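Local coordinates for Glyoxalase/bleomycin resistance protein/dioxygenase (Alicyclobacillus acidocaldarius subsp. acidocaldarius, PDB 3RRI), which is of unproven specific function but belongs to the glyoxalase/bleomycin resistance/dioxygenase (vicinal oxygen chelate) superfamily and may act as a dioxygenase, at residues 34-37 with 43-46; 64-69 with 112-117; 83-88 with 93-98. One frame throughout, in Å; residues are numbered along the deposited sequence.

Interaction 1: residues 34-37 with 43-46. With ACT (acetate ion), chain C.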
ATOM      1  N   LYS A  34      22.799  -0.293   6.659  1.00 20.94           N
ATOM      2  CA  LYS A  34      23.094   1.105   6.638  1.00 20.09           C
ATOM      3  C   LYS A  34      23.363   1.555   8.061  1.00 18.76           C
ATOM      4  O   LYS A  34      22.736   1.064   8.984  1.00 20.10           O
ATOM      5  CB  LYS A  34      21.931   1.888   6.108  1.00 20.30           C
ATOM      6  CG  LYS A  34      21.530   1.590   4.682  1.00 23.20           C
ATOM      7  CD  LYS A  34      20.202   2.278   4.331  1.00 29.94           C
ATOM      8  CE  LYS A  34      19.335   1.418   3.388  1.00 32.37           C
ATOM      9  NZ  LYS A  34      17.907   1.887   3.443  1.00 33.22           N
ATOM     10  N   LEU A  35      24.330   2.434   8.222  1.00 18.84           N
ATOM     11  CA  LEU A  35      24.693   2.928   9.552  1.00 18.11           C
ATOM     12  C   LEU A  35      23.770   4.100   9.837  1.00 17.36           C
ATOM     13  O   LEU A  35      23.667   4.980   9.020  1.00 17.93           O
ATOM     14  CB  LEU A  35      26.120   3.427   9.620  1.00 18.70           C
ATOM     15  CG  LEU A  35      26.589   4.055  10.937  1.00 21.23           C
ATOM     16  CD1 LEU A  35      26.581   3.071  12.090  1.00 21.65           C
ATOM     17  CD2 LEU A  35      27.984   4.713  10.766  1.00 21.57           C
ATOM     18  N   ALA A  36      23.114   4.066  11.001  1.00 18.56           N
ATOM     19  CA  ALA A  36      22.228   5.168  11.445  1.00 18.70           C
ATOM     20  C   ALA A  36      22.960   6.025  12.456  1.00 18.95           C
ATOM     21  O   ALA A  36      23.509   7.036  12.094  1.00 21.39           O
ATOM     22  CB  ALA A  36      20.959   4.636  12.024  1.00 18.55           C
ATOM     23  N   ARG A  37      23.034   5.580  13.702  1.00 20.06           N
ATOM     24  CA  ARG A  37      23.605   6.400  14.777  1.00 20.62           C
ATOM     25  C   ARG A  37      24.776   5.736  15.507  1.00 21.99           C
ATOM     26  O   ARG A  37      24.832   4.517  15.648  1.00 21.79           O
ATOM     27  CB  ARG A  37      22.489   6.822  15.747  1.00 20.62           C
ATOM     28  CG  ARG A  37      21.531   7.771  15.130  1.00 21.12           C
ATOM     29  CD  ARG A  37      20.351   8.080  16.063  1.00 23.55           C
ATOM     30  NE  ARG A  37      19.358   6.997  16.161  1.00 21.30           N
ATOM     31  CZ  ARG A  37      18.981   6.392  17.284  1.00 22.49           C
ATOM     32  NH1 ARG A  37      19.531   6.698  18.469  1.00 20.78           N
ATOM     33  NH2 ARG A  37      18.020   5.496  17.257  1.00 20.42           N
ATOM     34  N   ILE A  43      26.428   1.157  18.331  1.00 20.88           N
ATOM     35  CA  ILE A  43      26.059   1.649  16.991  1.00 20.54           C
ATOM     36  C   ILE A  43      24.695   1.096  16.629  1.00 18.84           C
ATOM     37  O   ILE A  43      24.336  -0.018  17.024  1.00 19.82           O
ATOM     38  CB  ILE A  43      27.080   1.291  15.877  1.00 20.90           C
ATOM     39  CG1 ILE A  43      27.176  -0.227  15.676  1.00 22.78           C
ATOM     40  CG2 ILE A  43      28.449   1.898  16.183  1.00 22.59           C
ATOM     41  CD1 ILE A  43      27.972  -0.589  14.432  1.00 23.80           C
ATOM     42  N   THR A  44      23.923   1.904  15.901  1.00 18.54           N
ATOM     43  CA  THR A  44      22.592   1.515  15.455  1.00 19.28           C
ATOM     44  C   THR A  44      22.521   1.411  13.948  1.00 19.30           C
ATOM     45  O   THR A  44      23.157   2.175  13.220  1.00 19.62           O
ATOM     46  CB  THR A  44      21.501   2.494  15.959  1.00 19.47           C
ATOM     47  OG1 THR A  44      21.498   3.700  15.183  1.00 19.63           O
ATOM     48  CG2 THR A  44      21.742   2.776  17.438  1.00 20.08           C
ATOM     49  N   LEU A  45      21.752   0.429  13.489  1.00 18.50           N
ATOM     50  CA  LEU A  45      21.816   0.008  12.097  1.00 18.54           C
ATOM     51  C   LEU A  45      20.423  -0.175  11.554  1.00 18.36           C
ATOM     52  O   LEU A  45      19.533  -0.645  12.256  1.00 17.28           O
ATOM     53  CB  LEU A  45      22.536  -1.310  12.012  1.00 18.86           C
ATOM     54  CG  LEU A  45      23.963  -1.368  12.505  1.00 19.61           C
ATOM     55  CD1 LEU A  45      24.373  -2.849  12.679  1.00 20.93           C
ATOM     56  CD2 LEU A  45      24.883  -0.665  11.560  1.00 20.68           C
ATOM     57  N   ASP A  46      20.246   0.164  10.283  1.00 18.33           N
ATOM     58  CA  ASP A  46      19.060  -0.182   9.534  1.00 18.47           C
ATOM     59  C   ASP A  46      19.433  -1.556   8.948  1.00 18.30           C
ATOM     60  O   ASP A  46      20.243  -1.672   8.000  1.00 20.18           O
ATOM     61  CB  ASP A  46      18.749   0.885   8.477  1.00 18.01           C
ATOM     62  CG  ASP A  46      17.744   0.453   7.443  1.00 19.90           C
ATOM     63  OD1 ASP A  46      17.365  -0.738   7.396  1.00 18.42           O
ATOM     64  OD2 ASP A  46      17.307   1.346   6.650  1.00 21.55           O
TER
HETATM   65  C   ACT C 133      18.684   3.979  20.461  1.00 27.72           C
HETATM   66  O   ACT C 133      18.195   2.831  20.507  1.00 28.81           O
HETATM   67  OXT ACT C 133      17.911   4.916  20.111  1.00 26.12           O
HETATM   68  CH3 ACT C 133      20.138   4.196  20.788  1.00 27.52           C
HETATM   69  O   HOH W   1      17.068  -1.232   4.686  1.00 39.23           O

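Interaction 2: residues 64-69 with 112-117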
ATOM      1  N   VAL A  64      29.916 -21.102  20.558  1.00 38.68           N
ATOM      2  CA  VAL A  64      28.680 -20.848  19.836  1.00 38.05           C
ATOM      3  C   VAL A  64      27.974 -22.156  19.472  1.00 36.58           C
ATOM      4  O   VAL A  64      28.602 -23.094  19.003  1.00 36.82           O
ATOM      5  CB  VAL A  64      28.947 -19.973  18.577  1.00 38.29           C
ATOM      6  CG1 VAL A  64      29.838 -20.707  17.574  1.00 39.19           C
ATOM      7  CG2 VAL A  64      27.649 -19.543  17.946  1.00 38.80           C
ATOM      8  N   SER A  65      26.672 -22.215  19.740  1.00 34.40           N
ATOM      9  CA  SER A  65      25.818 -23.271  19.203  1.00 33.57           C
ATOM     10  C   SER A  65      24.538 -22.645  18.625  1.00 31.64           C
ATOM     11  O   SER A  65      24.138 -21.544  19.025  1.00 31.42           O
ATOM     12  CB  SER A  65      25.518 -24.343  20.263  1.00 33.76           C
ATOM     13  OG  SER A  65      24.838 -23.794  21.386  1.00 37.01           O
HETATM   14  N   MSE A  66      23.917 -23.347  17.679  1.00 29.77           N
HETATM   15  CA  MSE A  66      22.775 -22.836  16.928  1.00 28.52           C
HETATM   16  C   MSE A  66      21.672 -22.320  17.832  1.00 27.75           C
HETATM   17  O   MSE A  66      21.106 -21.259  17.580  1.00 27.55           O
HETATM   18  CB  MSE A  66      22.222 -23.929  16.006  1.00 28.65           C
HETATM   19  CG  MSE A  66      21.050 -23.521  15.103  1.00 28.11           C
HETATM   20 SE   MSE A  66      20.725 -24.782  13.648  0.39 27.63          SE
HETATM   21  CE  MSE A  66      22.331 -24.437  12.609  1.00 29.94           C
ATOM     22  N   TYR A  67      21.369 -23.069  18.881  1.00 26.35           N
ATOM     23  CA  TYR A  67      20.284 -22.715  19.798  1.00 25.56           C
ATOM     24  C   TYR A  67      20.868 -22.256  21.119  1.00 24.43           C
ATOM     25  O   TYR A  67      21.976 -22.640  21.487  1.00 24.79           O
ATOM     26  CB  TYR A  67      19.371 -23.920  20.002  1.00 26.05           C
ATOM     27  CG  TYR A  67      18.813 -24.429  18.706  1.00 28.79           C
ATOM     28  CD1 TYR A  67      19.354 -25.563  18.080  1.00 31.51           C
ATOM     29  CD2 TYR A  67      17.773 -23.763  18.063  1.00 31.23           C
ATOM     30  CE1 TYR A  67      18.851 -26.017  16.857  1.00 32.84           C
ATOM     31  CE2 TYR A  67      17.256 -24.212  16.849  1.00 33.07           C
ATOM     32  CZ  TYR A  67      17.796 -25.340  16.254  1.00 34.08           C
ATOM     33  OH  TYR A  67      17.283 -25.773  15.058  1.00 34.81           O
ATOM     34  N   PRO A  68      20.120 -21.427  21.888  1.00 22.62           N
ATOM     35  CA  PRO A  68      18.762 -20.981  21.712  1.00 22.25           C
ATOM     36  C   PRO A  68      18.626 -19.559  21.136  1.00 21.89           C
ATOM     37  O   PRO A  68      17.494 -19.047  21.047  1.00 21.54           O
ATOM     38  CB  PRO A  68      18.256 -20.967  23.145  1.00 22.40           C
ATOM     39  CG  PRO A  68      19.382 -20.450  23.895  1.00 22.10           C
ATOM     40  CD  PRO A  68      20.631 -21.028  23.201  1.00 22.48           C
ATOM     41  N   ARG A  69      19.745 -18.958  20.724  1.00 20.81           N
ATOM     42  CA  ARG A  69      19.787 -17.566  20.245  1.00 20.47           C
ATOM     43  C   ARG A  69      20.342 -17.404  18.825  1.00 20.40           C
ATOM     44  O   ARG A  69      21.469 -17.824  18.514  1.00 20.40           O
ATOM     45  CB  ARG A  69      20.643 -16.687  21.173  1.00 21.26           C
ATOM     46  CG  ARG A  69      20.052 -16.540  22.599  1.00 22.00           C
ATOM     47  CD  ARG A  69      20.741 -15.479  23.345  1.00 25.59           C
ATOM     48  NE  ARG A  69      20.241 -15.313  24.717  1.00 24.51           N
ATOM     49  CZ  ARG A  69      19.138 -14.645  25.042  1.00 26.57           C
ATOM     50  NH1 ARG A  69      18.362 -14.117  24.095  1.00 27.21           N
ATOM     51  NH2 ARG A  69      18.772 -14.543  26.312  1.00 26.07           N
ATOM     52  N   THR A 112      17.616 -22.241   4.439  1.00 22.12           N
ATOM     53  CA  THR A 112      18.219 -21.495   5.529  1.00 22.33           C
ATOM     54  C   THR A 112      19.735 -21.407   5.316  1.00 21.65           C
ATOM     55  O   THR A 112      20.340 -22.337   4.756  1.00 21.58           O
ATOM     56  CB  THR A 112      17.947 -22.222   6.854  1.00 23.45           C
ATOM     57  OG1 THR A 112      18.556 -21.531   7.934  1.00 27.81           O
ATOM     58  CG2 THR A 112      18.554 -23.604   6.804  1.00 25.03           C
ATOM     59  N   PHE A 113      20.353 -20.304   5.709  1.00 19.53           N
ATOM     60  CA  PHE A 113      21.798 -20.268   5.941  1.00 19.34           C
ATOM     61  C   PHE A 113      22.066 -19.395   7.158  1.00 19.74           C
ATOM     62  O   PHE A 113      21.235 -18.543   7.487  1.00 19.60           O
ATOM     63  CB  PHE A 113      22.604 -19.798   4.724  1.00 18.88           C
ATOM     64  CG  PHE A 113      22.256 -18.419   4.230  1.00 17.77           C
ATOM     65  CD1 PHE A 113      22.977 -17.305   4.636  1.00 17.87           C
ATOM     66  CD2 PHE A 113      21.236 -18.230   3.306  1.00 18.28           C
ATOM     67  CE1 PHE A 113      22.699 -16.062   4.119  1.00 16.71           C
ATOM     68  CE2 PHE A 113      20.940 -16.963   2.831  1.00 20.35           C
ATOM     69  CZ  PHE A 113      21.677 -15.896   3.244  1.00 17.93           C
ATOM     70  N   PHE A 114      23.151 -19.677   7.863  1.00 18.86           N
ATOM     71  CA  PHE A 114      23.549 -18.904   9.036  1.00 19.09           C
ATOM     72  C   PHE A 114      24.880 -18.219   8.786  1.00 19.37           C
ATOM     73  O   PHE A 114      25.860 -18.882   8.402  1.00 20.15           O
ATOM     74  CB  PHE A 114      23.758 -19.804  10.237  1.00 18.33           C
ATOM     75  CG  PHE A 114      22.510 -20.322  10.885  1.00 21.92           C
ATOM     76  CD1 PHE A 114      22.139 -19.848  12.139  1.00 21.58           C
ATOM     77  CD2 PHE A 114      21.749 -21.303  10.307  1.00 23.73           C
ATOM     78  CE1 PHE A 114      21.010 -20.346  12.788  1.00 21.38           C
ATOM     79  CE2 PHE A 114      20.597 -21.782  10.937  1.00 24.93           C
ATOM     80  CZ  PHE A 114      20.238 -21.304  12.192  1.00 23.80           C
ATOM     81  N   LEU A 115      24.939 -16.921   9.030  1.00 18.92           N
ATOM     82  CA  LEU A 115      26.175 -16.156   9.090  1.00 19.40           C
ATOM     83  C   LEU A 115      26.573 -15.995  10.558  1.00 20.61           C
ATOM     84  O   LEU A 115      25.769 -16.278  11.457  1.00 20.24           O
ATOM     85  CB  LEU A 115      26.010 -14.783   8.451  1.00 19.87           C
ATOM     86  CG  LEU A 115      25.434 -14.744   7.047  1.00 18.57           C
ATOM     87  CD1 LEU A 115      25.351 -13.360   6.549  1.00 18.53           C
ATOM     88  CD2 LEU A 115      26.306 -15.631   6.090  1.00 18.41           C
ATOM     89  N   ILE A 116      27.820 -15.596  10.800  1.00 21.02           N
ATOM     90  CA  ILE A 116      28.308 -15.410  12.177  1.00 21.26           C
ATOM     91  C   ILE A 116      29.098 -14.138  12.239  1.00 21.20           C
ATOM     92  O   ILE A 116      29.983 -13.885  11.420  1.00 21.17           O
ATOM     93  CB  ILE A 116      29.092 -16.668  12.687  1.00 21.41           C
ATOM     94  CG1 ILE A 116      29.522 -16.521  14.158  1.00 22.83           C
ATOM     95  CG2 ILE A 116      30.287 -17.001  11.747  1.00 21.67           C
ATOM     96  CD1 ILE A 116      30.099 -17.787  14.786  1.00 24.07           C
ATOM     97  N   ASP A 117      28.705 -13.252  13.161  1.00 20.65           N
ATOM     98  CA  ASP A 117      29.377 -11.978  13.318  1.00 21.43           C
ATOM     99  C   ASP A 117      30.651 -12.117  14.203  1.00 21.11           C
ATOM    100  O   ASP A 117      30.914 -13.195  14.745  1.00 21.60           O
ATOM    101  CB  ASP A 117      28.387 -10.847  13.726  1.00 21.27           C
ATOM    102  CG  ASP A 117      28.165 -10.687  15.212  1.00 21.74           C
ATOM    103  OD1 ASP A 117      28.789 -11.389  16.008  1.00 20.30           O
ATOM    104  OD2 ASP A 117      27.340  -9.771  15.574  1.00 20.55           O
TER

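Interaction 3: residues 83-88 with 93-98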
ATOM      1  N   ASN A  83      19.844 -13.360  -3.487  1.00 18.18           N
ATOM      2  CA  ASN A  83      20.749 -12.231  -3.560  1.00 19.34           C
ATOM      3  C   ASN A  83      21.637 -12.111  -2.332  1.00 17.92           C
ATOM      4  O   ASN A  83      22.792 -11.763  -2.423  1.00 18.26           O
ATOM      5  CB  ASN A  83      19.971 -10.918  -3.697  1.00 19.81           C
ATOM      6  CG  ASN A  83      19.383 -10.712  -5.086  1.00 22.17           C
ATOM      7  OD1 ASN A  83      19.653 -11.485  -6.020  1.00 24.25           O
ATOM      8  ND2 ASN A  83      18.561  -9.671  -5.227  1.00 21.81           N
ATOM      9  N   LEU A  84      21.050 -12.318  -1.151  1.00 17.79           N
ATOM     10  CA  LEU A  84      21.832 -12.158   0.073  1.00 17.99           C
ATOM     11  C   LEU A  84      22.844 -13.276   0.231  1.00 18.14           C
ATOM     12  O   LEU A  84      23.969 -13.039   0.632  1.00 18.93           O
ATOM     13  CB  LEU A  84      20.892 -12.072   1.294  1.00 18.56           C
ATOM     14  CG  LEU A  84      21.601 -11.896   2.651  1.00 18.89           C
ATOM     15  CD1 LEU A  84      22.385 -10.560   2.684  1.00 18.37           C
ATOM     16  CD2 LEU A  84      20.593 -12.002   3.845  1.00 17.80           C
ATOM     17  N   TYR A  85      22.448 -14.492  -0.120  1.00 18.63           N
ATOM     18  CA  TYR A  85      23.429 -15.582  -0.097  1.00 18.58           C
ATOM     19  C   TYR A  85      24.622 -15.289  -1.004  1.00 18.91           C
ATOM     20  O   TYR A  85      25.769 -15.496  -0.629  1.00 18.99           O
ATOM     21  CB  TYR A  85      22.746 -16.850  -0.523  1.00 18.84           C
ATOM     22  CG  TYR A  85      23.632 -18.075  -0.593  1.00 19.98           C
ATOM     23  CD1 TYR A  85      24.046 -18.699   0.563  1.00 20.65           C
ATOM     24  CD2 TYR A  85      24.013 -18.615  -1.814  1.00 23.22           C
ATOM     25  CE1 TYR A  85      24.833 -19.818   0.538  1.00 22.10           C
ATOM     26  CE2 TYR A  85      24.801 -19.740  -1.849  1.00 22.85           C
ATOM     27  CZ  TYR A  85      25.206 -20.336  -0.678  1.00 22.42           C
ATOM     28  OH  TYR A  85      25.998 -21.457  -0.631  1.00 24.86           O
ATOM     29  N   LYS A  86      24.323 -14.810  -2.207  1.00 19.00           N
ATOM     30  CA  LYS A  86      25.371 -14.508  -3.192  1.00 20.02           C
ATOM     31  C   LYS A  86      26.262 -13.394  -2.657  1.00 19.42           C
ATOM     32  O   LYS A  86      27.490 -13.421  -2.783  1.00 20.46           O
ATOM     33  CB  LYS A  86      24.738 -14.090  -4.521  1.00 20.35           C
ATOM     34  CG  LYS A  86      25.731 -13.640  -5.580  1.00 23.87           C
ATOM     35  CD  LYS A  86      25.021 -13.264  -6.878  1.00 28.99           C
ATOM     36  CE  LYS A  86      25.897 -12.417  -7.822  1.00 32.95           C
ATOM     37  NZ  LYS A  86      25.038 -11.642  -8.768  1.00 36.68           N
ATOM     38  N   LEU A  87      25.649 -12.394  -2.012  1.00 18.66           N
ATOM     39  CA  LEU A  87      26.407 -11.315  -1.441  1.00 18.35           C
ATOM     40  C   LEU A  87      27.395 -11.830  -0.387  1.00 18.21           C
ATOM     41  O   LEU A  87      28.583 -11.449  -0.393  1.00 18.67           O
ATOM     42  CB  LEU A  87      25.438 -10.298  -0.812  1.00 17.84           C
ATOM     43  CG  LEU A  87      26.006  -9.060  -0.094  1.00 20.04           C
ATOM     44  CD1 LEU A  87      24.985  -7.869  -0.060  1.00 20.46           C
ATOM     45  CD2 LEU A  87      26.477  -9.318   1.317  1.00 20.19           C
ATOM     46  N   ALA A  88      26.888 -12.645   0.534  1.00 18.58           N
ATOM     47  CA  ALA A  88      27.688 -13.209   1.624  1.00 18.29           C
ATOM     48  C   ALA A  88      28.872 -14.028   1.093  1.00 19.00           C
ATOM     49  O   ALA A  88      30.002 -13.869   1.562  1.00 20.67           O
ATOM     50  CB  ALA A  88      26.806 -14.035   2.545  1.00 18.80           C
ATOM     51  N   ILE A  93      31.805 -13.340   3.736  1.00 21.32           N
ATOM     52  CA  ILE A  93      31.245 -13.230   5.088  1.00 21.52           C
ATOM     53  C   ILE A  93      31.209 -14.610   5.706  1.00 21.91           C
ATOM     54  O   ILE A  93      30.780 -15.558   5.052  1.00 21.89           O
ATOM     55  CB  ILE A  93      29.818 -12.625   5.117  1.00 20.68           C
ATOM     56  CG1 ILE A  93      29.800 -11.296   4.374  1.00 21.71           C
ATOM     57  CG2 ILE A  93      29.357 -12.481   6.597  1.00 21.84           C
ATOM     58  CD1 ILE A  93      28.449 -10.525   4.461  1.00 21.49           C
ATOM     59  N   PRO A  94      31.674 -14.753   6.958  1.00 22.43           N
ATOM     60  CA  PRO A  94      31.746 -16.122   7.450  1.00 23.31           C
ATOM     61  C   PRO A  94      30.382 -16.747   7.619  1.00 23.57           C
ATOM     62  O   PRO A  94      29.497 -16.117   8.191  1.00 23.22           O
ATOM     63  CB  PRO A  94      32.436 -15.990   8.824  1.00 23.25           C
ATOM     64  CG  PRO A  94      33.085 -14.700   8.806  1.00 24.49           C
ATOM     65  CD  PRO A  94      32.413 -13.808   7.812  1.00 23.50           C
ATOM     66  N   PHE A  95      30.232 -17.978   7.154  1.00 23.01           N
ATOM     67  CA  PHE A  95      29.076 -18.815   7.445  1.00 23.03           C
ATOM     68  C   PHE A  95      29.312 -19.694   8.681  1.00 23.83           C
ATOM     69  O   PHE A  95      30.390 -20.283   8.854  1.00 25.20           O
ATOM     70  CB  PHE A  95      28.759 -19.727   6.260  1.00 22.33           C
ATOM     71  CG  PHE A  95      28.115 -19.020   5.107  1.00 21.28           C
ATOM     72  CD1 PHE A  95      28.840 -18.143   4.323  1.00 21.14           C
ATOM     73  CD2 PHE A  95      26.777 -19.216   4.795  1.00 19.20           C
ATOM     74  CE1 PHE A  95      28.232 -17.475   3.232  1.00 20.48           C
ATOM     75  CE2 PHE A  95      26.186 -18.549   3.731  1.00 19.07           C
ATOM     76  CZ  PHE A  95      26.915 -17.661   2.965  1.00 19.70           C
ATOM     77  N   TYR A  96      28.316 -19.763   9.556  1.00 23.40           N
ATOM     78  CA  TYR A  96      28.227 -20.772  10.588  1.00 23.61           C
ATOM     79  C   TYR A  96      27.659 -22.062  10.019  1.00 23.06           C
ATOM     80  O   TYR A  96      28.086 -23.172  10.389  1.00 24.36           O
ATOM     81  CB  TYR A  96      27.352 -20.262  11.754  1.00 23.42           C
ATOM     82  CG  TYR A  96      27.224 -21.253  12.866  1.00 25.21           C
ATOM     83  CD1 TYR A  96      28.293 -21.483  13.736  1.00 27.97           C
ATOM     84  CD2 TYR A  96      26.054 -21.987  13.045  1.00 25.21           C
ATOM     85  CE1 TYR A  96      28.184 -22.420  14.760  1.00 29.57           C
ATOM     86  CE2 TYR A  96      25.935 -22.915  14.059  1.00 27.61           C
ATOM     87  CZ  TYR A  96      27.004 -23.128  14.907  1.00 28.30           C
ATOM     88  OH  TYR A  96      26.875 -24.053  15.916  1.00 34.85           O
ATOM     89  N   HIS A  97      26.659 -21.923   9.161  1.00 22.54           N
ATOM     90  CA  HIS A  97      26.041 -23.058   8.471  1.00 22.66           C
ATOM     91  C   HIS A  97      25.707 -22.658   7.042  1.00 22.45           C
ATOM     92  O   HIS A  97      25.024 -21.669   6.808  1.00 21.38           O
ATOM     93  CB  HIS A  97      24.790 -23.537   9.222  1.00 22.90           C
ATOM     94  CG  HIS A  97      24.424 -24.965   8.948  1.00 27.43           C
ATOM     95  ND1 HIS A  97      23.999 -25.397   7.707  1.00 33.52           N
ATOM     96  CD2 HIS A  97      24.423 -26.058   9.748  1.00 29.66           C
ATOM     97  CE1 HIS A  97      23.748 -26.696   7.757  1.00 33.34           C
ATOM     98  NE2 HIS A  97      24.007 -27.123   8.980  1.00 32.85           N
ATOM     99  N   ASP A  98      26.205 -23.415   6.055  1.00 22.10           N
ATOM    100  CA  ASP A  98      25.953 -23.074   4.674  1.00 22.31           C
ATOM    101  C   ASP A  98      24.501 -23.421   4.304  1.00 21.76           C
ATOM    102  O   ASP A  98      23.762 -24.003   5.100  1.00 20.87           O
ATOM    103  CB  ASP A  98      26.956 -23.822   3.737  1.00 23.12           C
ATOM    104  CG  ASP A  98      27.277 -23.041   2.447  1.00 25.73           C
ATOM    105  OD1 ASP A  98      26.436 -22.245   1.949  1.00 22.69           O
ATOM    106  OD2 ASP A  98      28.401 -23.213   1.903  1.00 29.07           O
TER

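Interaction 1: residues 34-37 with 43-46
A classic beta bulge, with Ala-36 and Arg-37 both facing Thr-44, interrupts the antiparallel hairpin of strands 34-39 and 42-47. Ala-36 N donates to Thr-44 O at 2.9 Å. Arg-37 N makes only a weak bond to that carbonyl and a shorter one, 2.8 Å, to Thr-44 OG1. The hydroxyl reaches the bulge because OG1 stands between the backbone N and the carbonyl carbon of Thr-44 (chi1 77°). It also bonds Tyr-135 O of the third subunit. The return bond, Thr-44 N to Arg-37 O, is 2.8 Å long and nearly straight.

OG1 of Thr-44 lies over one face of the Arg-37 guanidinium, near its rim. OXT of an acetate lies at the edge of the guanidinium, in its plane, and takes bonds from both NH1 and NH2 of Arg-37, each 2.9 Å. The acetate probably comes from the crystallisation liquor. Further partners steady the same group: Tyr-39 OH bonds NH1, and the terminal carboxylate of Tyr-135 of the third subunit pairs with NE.

Lys-34 and Asp-46 form a hydrogen-bonded pair, with Asp-46 N to Lys-34 O at 2.9 Å. Their side chains run alongside each other, and Lys-34 NZ forms a salt bridge to Asp-46 OD2 at 3.3 Å, weak as a hydrogen bond. Lys-34 NZ also pairs with Asp-46 of the second subunit, and Asp-46 OD2 with Lys-34 of that subunit. Gly-49 N holds Asp-46 OD1.

On the other face, Leu-35 CD1 meets Leu-45 CD2 at 4.1 Å, and both leucines touch Val-28 of helix 20-30. The result is a bulged hairpin in a helix-covered sheet of the vicinal oxygen chelate fold.

Interaction 2: residues 64-69 with 112-117
One face of the Phe-114 ring carries the CE methyl of Met-66, a selenomethionine. CE stands 3.6 Å above the ring plane of Phe-114, offset toward the rim. This is a CH-pi contact and part of a Met-aromatic pair. The Met-66 selenium also approaches this ring, but obliquely, 4.5 Å from the Phe-114 centroid. The two side chains cross at about a right angle. The bend at chi3 of Met-66 (-69°) turns CE over the ring, which CG and SE also touch. Met-66 CG also lies over a face of the neighbouring Tyr-67 ring. His-70 meets Phe-114 edge-to-face.

The contact fixes the long loop between strands 50-56 and 70-74 onto strand 110-116, in the second sheet of this vicinal oxygen chelate fold. Phe-114 points from the strand toward the loop. Ser-65 OG bonds Tyr-67 O within the loop, just ahead of the cis peptide at Pro-68. From the same loop, Tyr-67 and Arg-69 also meet the third subunit.

Two strand residues further on lies a second, purely apolar touch, where Leu-122 also packs. Here the side chains reach toward each other tip to tip, and Val-64 CG1 meets Ile-116 CD1 at 4.0 Å.

Interaction 3: residues 83-88 with 93-98
Tyr-85 OH donates a short 2.7 Å hydrogen bond to Asp-98 OD1. The oxygen is met on its syn side, 21° out of the carboxylate plane, and lies at the edge of the tyrosine ring. The Tyr-85 and Phe-95 rings meet obliquely, their planes 77° apart, with Tyr-85 CE1 3.7 Å from Phe-95 CE2. Phe-95 also rests on the helix itself, its CZ 3.7 Å from Ala-88 CB.

Nearer the turn, the backbone joins in. Ile-93 N donates to Ala-88 O at 2.9 Å, which ties the chain back to the helix it has just left. Ile-93 CD1 meets Leu-87 CD2 at 3.9 Å.

Further groups position this shell. Lys-89 makes a salt bridge with Asp-98 OD2 and a cation-pi contact with Phe-95. The carboxylate is therefore held at both oxygens. Phe-113 packs edge-to-face with Tyr-85, while Leu-115 touches both Ala-88 and Phe-95. His-97 ND1 donates to Asp-98 O in the carbonyl plane, on a lone pair, beside a classic beta bulge where Tyr-96 and His-97 both face Phe-114.

Helix 78-90 is thus clasped to strand 95-98 across a short turn, a helix-on-sheet arrangement found in the vicinal oxygen chelate fold.

How the interactions relate
From the N terminus, interaction 1 comes first. It closes the short hairpin turn between strands 34-39 and 42-47 in the four-stranded sheet. The chain then leaves that sheet, and interaction 2 opens at 64-69. It closes only at 112-117, and interaction 3 is nested inside that loop, joining 83-88 to 93-98. Interactions 2 and 3 touch, their centres 12 Å apart: strands 95-98 and 110-116 are neighbours in the second sheet. Helix, sheet and incoming loop are thereby tied together. Interaction 1 lies across the chain's centre from interaction 2, about 22 Å between centres. Both nevertheless reach the third subunit.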